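Local coordinates for protein beta-glucoside kinase (PDB 4HTL) that catalyses the ATP-dependent phosphorylation of cellobiose to cellobiose-6'-phosphate and may also act as a transcriptional regulator of the cellobiose-PTS operon, at residues A[18-23]-A[52-57]; A[115-120]-A[281-286]. All blocks are in the same frame, centred on the assembly; numbering follows the deposited sequence.

Strand 15-21 links the two contacts: in contact 1 one face of it meets the turn after helix 40-52, and the other face packs against helix 280-293, which forms half of contact 2. The centres of the contacts are 18 Å apart, yet their atoms touch: Val21 CB lies 3.9 Å from Val286 CG2, and Pro23 O is 3.3 Å from Trp116 CZ2. Ala8, assigned to the ATP site by similarity, belongs to the adjacent strand 6-11. The side chain of Val286 is about 4 Å from that of Ala8, and the side chain of Val20 about 7 Å from it, so contact 2 lies closer than contact 1 to this probable ATP-site residue.

Contact 1: residues A[18-23]-A[52-57]; sequences MGVVLP and AENTDV
In the first mixed sheet of the kinase, Val20 of strand 15-21 meets Asn54 and Val57, which open and close the type I turn leading from helix 40-52 to strand 59-64. A single methyl group makes both contacts. Val20 CG2 lies 4.0 Å from Val57 CG1 and 3.8 Å from Asn54 OD1, both at van der Waals range. With chi1 at 173°, CG1 of Val20 is anti to the backbone N, which leaves CG2 anti to the carbonyl carbon and directed at the turn. A beta-branched valine suits the strand, where it gives a broad, stiff apolar surface without a long chain.

Asn54 is a polar residue at a buried place. Its ND2 is hydrogen-bonded to Phe50 O in the last turn of helix 40-52, which ties the side chain back to the helix and leaves OD1 on the valine methyl. Phe50 also packs on Val20, so the same helix end helps to fix the amide and to cover the strand. Within the turn, Val57 N makes a weak bond to Asn54 O of 3.3 Å. Val57 then turns inward, where Leu51 and Ala7 add to its apolar surroundings. The charged residues stay at the margin, with Glu53 paired to Lys31 and Asp56 to Lys5.

Helix 40-52 connects strand 27-34 to strand 59-64, which runs parallel to strand 6-11 on the far side of strand 15-21. With strand order 3-2-1-4-5, this is the ribonuclease H-like topology of the actin-ATPase superfamily to which ROK kinases belong.

Contact 2: residues A[115-120]-A[281-286]; sequences KWLGKG and GLLGAV
Trp116 presses the edge of its indole against the backbone of Leu283. Leu283 O lies near the ring plane, 3.3 Å from CZ3 and 3.4 Å from CE3 of Trp116, so the partly positive aromatic C-H rim faces the negative carbonyl oxygen. The ring reaches across because CG is anti to the backbone N (chi1 -175°). Its far corner, CH2, meets Val286 CG1 at 3.9 Å in an oblique approach. The backbones come nearest at the next residue, with Trp116 CA 7.7 Å from Gly284 CA. Leu117 covers part of one indole face, its CG 3.6 Å above the plane and toward the rim.

Both helices lie where the chain passes between the two lobes of the actin-like fold: helix 106-117 leads from the first five-stranded sheet toward the second, and helix 280-293 comes back from strand 270-273 to pack, through Val286, on Ile6 and Ala8 of the first sheet.

Toward solvent the fit is looser. Leu117 CD1 touches Leu283 CD2 at 3.9 Å, the two side chains crossing at about a right angle, and His276 lies against both leucines. Beyond Leu117 the chain bends off through two glycines and leaves helix 280-293. Lys115 is long enough to reach back over this bend: its NZ makes a weak hydrogen bond to Gly120 O (3.3 Å) and also hydrogen-bonds Gln121 O and Leu123 O, whereas Lys119 pairs with Glu272.

Contact 1: residues A[18-23]-A[52-57]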
HETATM    1  N   MSE A  18      30.286  -4.096   6.665  1.00 26.76           N
HETATM    2  CA  MSE A  18      30.414  -4.809   7.918  1.00 29.41           C
HETATM    3  C   MSE A  18      30.837  -3.798   8.979  1.00 26.18           C
HETATM    4  O   MSE A  18      31.587  -2.847   8.682  1.00 33.15           O
HETATM    5  CB  MSE A  18      31.460  -5.935   7.792  1.00 30.14           C
HETATM    6  CG  MSE A  18      31.394  -6.720   6.506  1.00 30.78           C
HETATM    7 SE   MSE A  18      32.867  -8.003   6.291  0.65 35.04          SE
HETATM    8  CE  MSE A  18      33.344  -7.439   4.567  1.00 32.91           C
ATOM      9  N   GLY A  19      30.380  -3.996  10.212  1.00 23.97           N
ATOM     10  CA  GLY A  19      30.788  -3.125  11.296  1.00 24.25           C
ATOM     11  C   GLY A  19      30.637  -3.780  12.637  1.00 24.59           C
ATOM     12  O   GLY A  19      29.964  -4.815  12.776  1.00 29.24           O
ATOM     13  N   VAL A  20      31.306  -3.194  13.624  1.00 26.91           N
ATOM     14  CA  VAL A  20      31.068  -3.531  15.021  1.00 28.01           C
ATOM     15  C   VAL A  20      30.357  -2.302  15.577  1.00 29.70           C
ATOM     16  O   VAL A  20      30.837  -1.164  15.443  1.00 29.88           O
ATOM     17  CB  VAL A  20      32.361  -3.827  15.791  1.00 30.19           C
ATOM     18  CG1 VAL A  20      32.071  -3.993  17.299  1.00 29.04           C
ATOM     19  CG2 VAL A  20      33.079  -5.043  15.180  1.00 31.58           C
ATOM     20  N   VAL A  21      29.184  -2.551  16.143  1.00 26.90           N
ATOM     21  CA  VAL A  21      28.251  -1.506  16.500  1.00 24.29           C
ATOM     22  C   VAL A  21      27.883  -1.683  17.971  1.00 27.10           C
ATOM     23  O   VAL A  21      27.612  -2.810  18.461  1.00 31.59           O
ATOM     24  CB  VAL A  21      26.991  -1.556  15.608  1.00 25.59           C
ATOM     25  CG1 VAL A  21      26.123  -0.299  15.788  1.00 26.33           C
ATOM     26  CG2 VAL A  21      27.384  -1.763  14.143  1.00 24.95           C
ATOM     27  N   LEU A  22      27.869  -0.568  18.675  1.00 29.91           N
ATOM     28  CA  LEU A  22      27.446  -0.547  20.062  1.00 31.79           C
ATOM     29  C   LEU A  22      25.924  -0.337  20.067  1.00 33.98           C
ATOM     30  O   LEU A  22      25.362   0.179  19.096  1.00 34.89           O
ATOM     31  CB  LEU A  22      28.168   0.575  20.823  1.00 33.00           C
ATOM     32  CG  LEU A  22      29.705   0.528  20.827  1.00 37.92           C
ATOM     33  CD1 LEU A  22      30.293   1.695  21.638  1.00 41.50           C
ATOM     34  CD2 LEU A  22      30.203  -0.807  21.388  1.00 41.31           C
ATOM     35  N   PRO A  23      25.257  -0.725  21.164  1.00 34.55           N
ATOM     36  CA  PRO A  23      23.797  -0.682  21.173  1.00 36.83           C
ATOM     37  C   PRO A  23      23.136   0.685  20.945  1.00 37.16           C
ATOM     38  O   PRO A  23      21.935   0.687  20.682  1.00 35.75           O
ATOM     39  CB  PRO A  23      23.429  -1.256  22.548  1.00 42.40           C
ATOM     40  CG  PRO A  23      24.608  -2.084  22.935  1.00 46.93           C
ATOM     41  CD  PRO A  23      25.785  -1.325  22.412  1.00 39.23           C
ATOM     42  N   ALA A  52      36.059 -13.805  12.828  1.00 47.76           N
ATOM     43  CA  ALA A  52      37.326 -14.294  13.416  1.00 49.86           C
ATOM     44  C   ALA A  52      38.235 -13.134  13.806  1.00 53.47           C
ATOM     45  O   ALA A  52      38.943 -13.201  14.818  1.00 61.04           O
ATOM     46  CB  ALA A  52      38.047 -15.243  12.453  1.00 55.71           C
ATOM     47  N   GLU A  53      38.195 -12.074  12.997  1.00 51.46           N
ATOM     48  CA  GLU A  53      38.931 -10.830  13.259  1.00 52.60           C
ATOM     49  C   GLU A  53      38.393 -10.012  14.426  1.00 51.28           C
ATOM     50  O   GLU A  53      39.051  -9.085  14.843  1.00 46.15           O
ATOM     51  CB  GLU A  53      38.911  -9.918  12.016  1.00 49.34           C
ATOM     52  CG  GLU A  53      39.676 -10.469  10.823  1.00 51.22           C
ATOM     53  CD  GLU A  53      39.536  -9.628   9.569  1.00 48.49           C
ATOM     54  OE1 GLU A  53      38.526  -8.888   9.432  1.00 50.76           O
ATOM     55  OE2 GLU A  53      40.454  -9.716   8.716  1.00 62.81           O
ATOM     56  N   ASN A  54      37.188 -10.318  14.907  1.00 41.29           N
ATOM     57  CA  ASN A  54      36.494  -9.489  15.881  1.00 44.29           C
ATOM     58  C   ASN A  54      35.860 -10.369  16.943  1.00 47.58           C
ATOM     59  O   ASN A  54      34.635 -10.485  17.042  1.00 44.85           O
ATOM     60  CB  ASN A  54      35.440  -8.619  15.182  1.00 42.64           C
ATOM     61  CG  ASN A  54      36.060  -7.527  14.336  1.00 36.18           C
ATOM     62  OD1 ASN A  54      36.569  -6.535  14.873  1.00 48.32           O
ATOM     63  ND2 ASN A  54      36.046  -7.706  13.011  1.00 36.97           N
ATOM     64  N   THR A  55      36.716 -10.961  17.767  1.00 47.23           N
ATOM     65  CA  THR A  55      36.296 -12.006  18.690  1.00 46.41           C
ATOM     66  C   THR A  55      35.565 -11.467  19.913  1.00 45.59           C
ATOM     67  O   THR A  55      35.036 -12.244  20.703  1.00 53.61           O
ATOM     68  CB  THR A  55      37.495 -12.874  19.135  1.00 48.05           C
ATOM     69  OG1 THR A  55      38.473 -12.056  19.804  1.00 66.08           O
ATOM     70  CG2 THR A  55      38.139 -13.544  17.929  1.00 50.81           C
ATOM     71  N   ASP A  56      35.517 -10.151  20.074  1.00 45.77           N
ATOM     72  CA  ASP A  56      34.808  -9.560  21.215  1.00 50.29           C
ATOM     73  C   ASP A  56      33.332  -9.254  20.918  1.00 42.83           C
ATOM     74  O   ASP A  56      32.613  -8.777  21.794  1.00 45.28           O
ATOM     75  CB  ASP A  56      35.543  -8.315  21.759  1.00 53.85           C
ATOM     76  CG  ASP A  56      35.929  -7.326  20.668  1.00 53.79           C
ATOM     77  OD1 ASP A  56      35.710  -7.630  19.474  1.00 54.27           O
ATOM     78  OD2 ASP A  56      36.462  -6.252  21.013  1.00 74.39           O
ATOM     79  N   VAL A  57      32.867  -9.525  19.702  1.00 42.11           N
ATOM     80  CA  VAL A  57      31.433  -9.368  19.404  1.00 41.87           C
ATOM     81  C   VAL A  57      30.576 -10.378  20.185  1.00 41.66           C
ATOM     82  O   VAL A  57      30.989 -11.516  20.434  1.00 48.01           O
ATOM     83  CB  VAL A  57      31.106  -9.323  17.883  1.00 43.57           C
ATOM     84  CG1 VAL A  57      31.941  -8.269  17.174  1.00 42.04           C
ATOM     85  CG2 VAL A  57      31.293 -10.656  17.200  1.00 44.55           C
TER

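Contact 2: residues A[115-120]-A[281-286]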
ATOM      1  N   LYS A 115      13.723   5.312  11.489  1.00 16.67           N
ATOM      2  CA  LYS A 115      12.884   5.291  12.701  1.00 17.52           C
ATOM      3  C   LYS A 115      13.750   5.500  13.971  1.00 17.26           C
ATOM      4  O   LYS A 115      13.373   6.224  14.902  1.00 18.57           O
ATOM      5  CB  LYS A 115      12.098   3.980  12.812  1.00 17.38           C
ATOM      6  CG  LYS A 115      11.344   3.812  14.122  1.00 21.91           C
ATOM      7  CD  LYS A 115      10.275   4.915  14.258  1.00 26.33           C
ATOM      8  CE  LYS A 115       9.309   4.805  15.440  1.00 33.13           C
ATOM      9  NZ  LYS A 115       8.384   6.007  15.476  1.00 26.75           N
ATOM     10  N   TRP A 116      14.897   4.835  14.018  1.00 16.28           N
ATOM     11  CA  TRP A 116      15.747   4.829  15.234  1.00 15.65           C
ATOM     12  C   TRP A 116      16.492   6.111  15.427  1.00 16.82           C
ATOM     13  O   TRP A 116      16.409   6.766  16.476  1.00 18.32           O
ATOM     14  CB  TRP A 116      16.727   3.659  15.111  1.00 17.69           C
ATOM     15  CG  TRP A 116      17.594   3.416  16.316  1.00 20.20           C
ATOM     16  CD1 TRP A 116      17.414   3.881  17.622  1.00 20.35           C
ATOM     17  CD2 TRP A 116      18.825   2.650  16.353  1.00 20.80           C
ATOM     18  NE1 TRP A 116      18.447   3.466  18.442  1.00 22.18           N
ATOM     19  CE2 TRP A 116      19.317   2.720  17.742  1.00 19.83           C
ATOM     20  CE3 TRP A 116      19.562   1.961  15.410  1.00 20.79           C
ATOM     21  CZ2 TRP A 116      20.479   2.103  18.121  1.00 22.43           C
ATOM     22  CZ3 TRP A 116      20.734   1.342  15.807  1.00 24.69           C
ATOM     23  CH2 TRP A 116      21.171   1.377  17.139  1.00 25.14           C
ATOM     24  N   LEU A 117      17.212   6.513  14.379  1.00 16.67           N
ATOM     25  CA  LEU A 117      18.208   7.572  14.449  1.00 16.92           C
ATOM     26  C   LEU A 117      17.988   8.717  13.476  1.00 17.51           C
ATOM     27  O   LEU A 117      18.697   9.727  13.535  1.00 17.29           O
ATOM     28  CB  LEU A 117      19.598   6.972  14.174  1.00 18.54           C
ATOM     29  CG  LEU A 117      20.029   5.897  15.177  1.00 22.18           C
ATOM     30  CD1 LEU A 117      21.358   5.257  14.704  1.00 27.73           C
ATOM     31  CD2 LEU A 117      20.128   6.405  16.636  1.00 23.49           C
ATOM     32  N   GLY A 118      17.009   8.585  12.590  1.00 18.47           N
ATOM     33  CA  GLY A 118      16.837   9.537  11.559  1.00 16.90           C
ATOM     34  C   GLY A 118      15.588  10.392  11.740  1.00 17.26           C
ATOM     35  O   GLY A 118      15.291  10.817  12.820  1.00 17.43           O
ATOM     36  N   LYS A 119      14.884  10.627  10.634  1.00 15.46           N
ATOM     37  CA  LYS A 119      13.763  11.605  10.551  1.00 14.72           C
ATOM     38  C   LYS A 119      12.424  11.005  10.907  1.00 15.95           C
ATOM     39  O   LYS A 119      11.418  11.712  10.944  1.00 18.00           O
ATOM     40  CB  LYS A 119      13.696  12.191   9.131  1.00 16.25           C
ATOM     41  CG  LYS A 119      14.904  12.992   8.711  1.00 16.46           C
ATOM     42  CD  LYS A 119      14.777  13.431   7.272  1.00 14.34           C
ATOM     43  CE  LYS A 119      15.797  14.442   6.849  1.00 15.48           C
ATOM     44  NZ  LYS A 119      15.531  14.824   5.425  1.00 15.56           N
ATOM     45  N   GLY A 120      12.397   9.692  11.175  1.00 15.39           N
ATOM     46  CA  GLY A 120      11.096   9.029  11.464  1.00 14.50           C
ATOM     47  C   GLY A 120      10.903   8.682  12.939  1.00 14.61           C
ATOM     48  O   GLY A 120      10.031   7.868  13.281  1.00 20.06           O
ATOM     49  N   GLY A 281      21.673   0.420   6.465  1.00 21.17           N
ATOM     50  CA  GLY A 281      21.495  -1.037   6.553  1.00 20.75           C
ATOM     51  C   GLY A 281      22.081  -1.593   7.844  1.00 19.88           C
ATOM     52  O   GLY A 281      21.428  -2.366   8.514  1.00 20.89           O
ATOM     53  N   LEU A 282      23.336  -1.226   8.163  1.00 21.43           N
ATOM     54  CA  LEU A 282      23.971  -1.694   9.373  1.00 22.06           C
ATOM     55  C   LEU A 282      23.201  -1.286  10.599  1.00 18.79           C
ATOM     56  O   LEU A 282      22.948  -2.099  11.511  1.00 19.95           O
ATOM     57  CB  LEU A 282      25.416  -1.151   9.486  1.00 23.04           C
ATOM     58  CG  LEU A 282      26.413  -1.581   8.409  1.00 23.54           C
ATOM     59  CD1 LEU A 282      27.698  -0.754   8.546  1.00 26.66           C
ATOM     60  CD2 LEU A 282      26.676  -3.090   8.465  1.00 24.46           C
ATOM     61  N   LEU A 283      22.830  -0.013  10.634  1.00 19.25           N
ATOM     62  CA  LEU A 283      22.162   0.528  11.814  1.00 19.76           C
ATOM     63  C   LEU A 283      20.766  -0.085  11.992  1.00 18.84           C
ATOM     64  O   LEU A 283      20.378  -0.475  13.116  1.00 19.15           O
ATOM     65  CB  LEU A 283      22.097   2.047  11.715  1.00 20.74           C
ATOM     66  CG  LEU A 283      23.411   2.809  11.783  1.00 19.98           C
ATOM     67  CD1 LEU A 283      23.220   4.249  11.268  1.00 22.82           C
ATOM     68  CD2 LEU A 283      23.984   2.764  13.198  1.00 22.72           C
ATOM     69  N   GLY A 284      20.045  -0.261  10.907  1.00 19.80           N
ATOM     70  CA  GLY A 284      18.720  -0.885  11.026  1.00 18.59           C
ATOM     71  C   GLY A 284      18.766  -2.340  11.410  1.00 20.09           C
ATOM     72  O   GLY A 284      17.896  -2.838  12.155  1.00 19.95           O
ATOM     73  N   ALA A 285      19.792  -3.041  10.923  1.00 20.55           N
ATOM     74  CA  ALA A 285      19.987  -4.449  11.290  1.00 18.99           C
ATOM     75  C   ALA A 285      20.163  -4.506  12.805  1.00 22.15           C
ATOM     76  O   ALA A 285      19.583  -5.357  13.479  1.00 20.46           O
ATOM     77  CB  ALA A 285      21.198  -5.037  10.567  1.00 20.19           C
ATOM     78  N   VAL A 286      20.978  -3.597  13.334  1.00 21.90           N
ATOM     79  CA  VAL A 286      21.183  -3.497  14.767  1.00 21.93           C
ATOM     80  C   VAL A 286      19.909  -3.203  15.539  1.00 22.53           C
ATOM     81  O   VAL A 286      19.624  -3.859  16.550  1.00 25.11           O
ATOM     82  CB  VAL A 286      22.365  -2.564  15.127  1.00 22.15           C
ATOM     83  CG1 VAL A 286      22.441  -2.277  16.655  1.00 23.43           C
ATOM     84  CG2 VAL A 286      23.651  -3.201  14.592  1.00 23.59           C
TER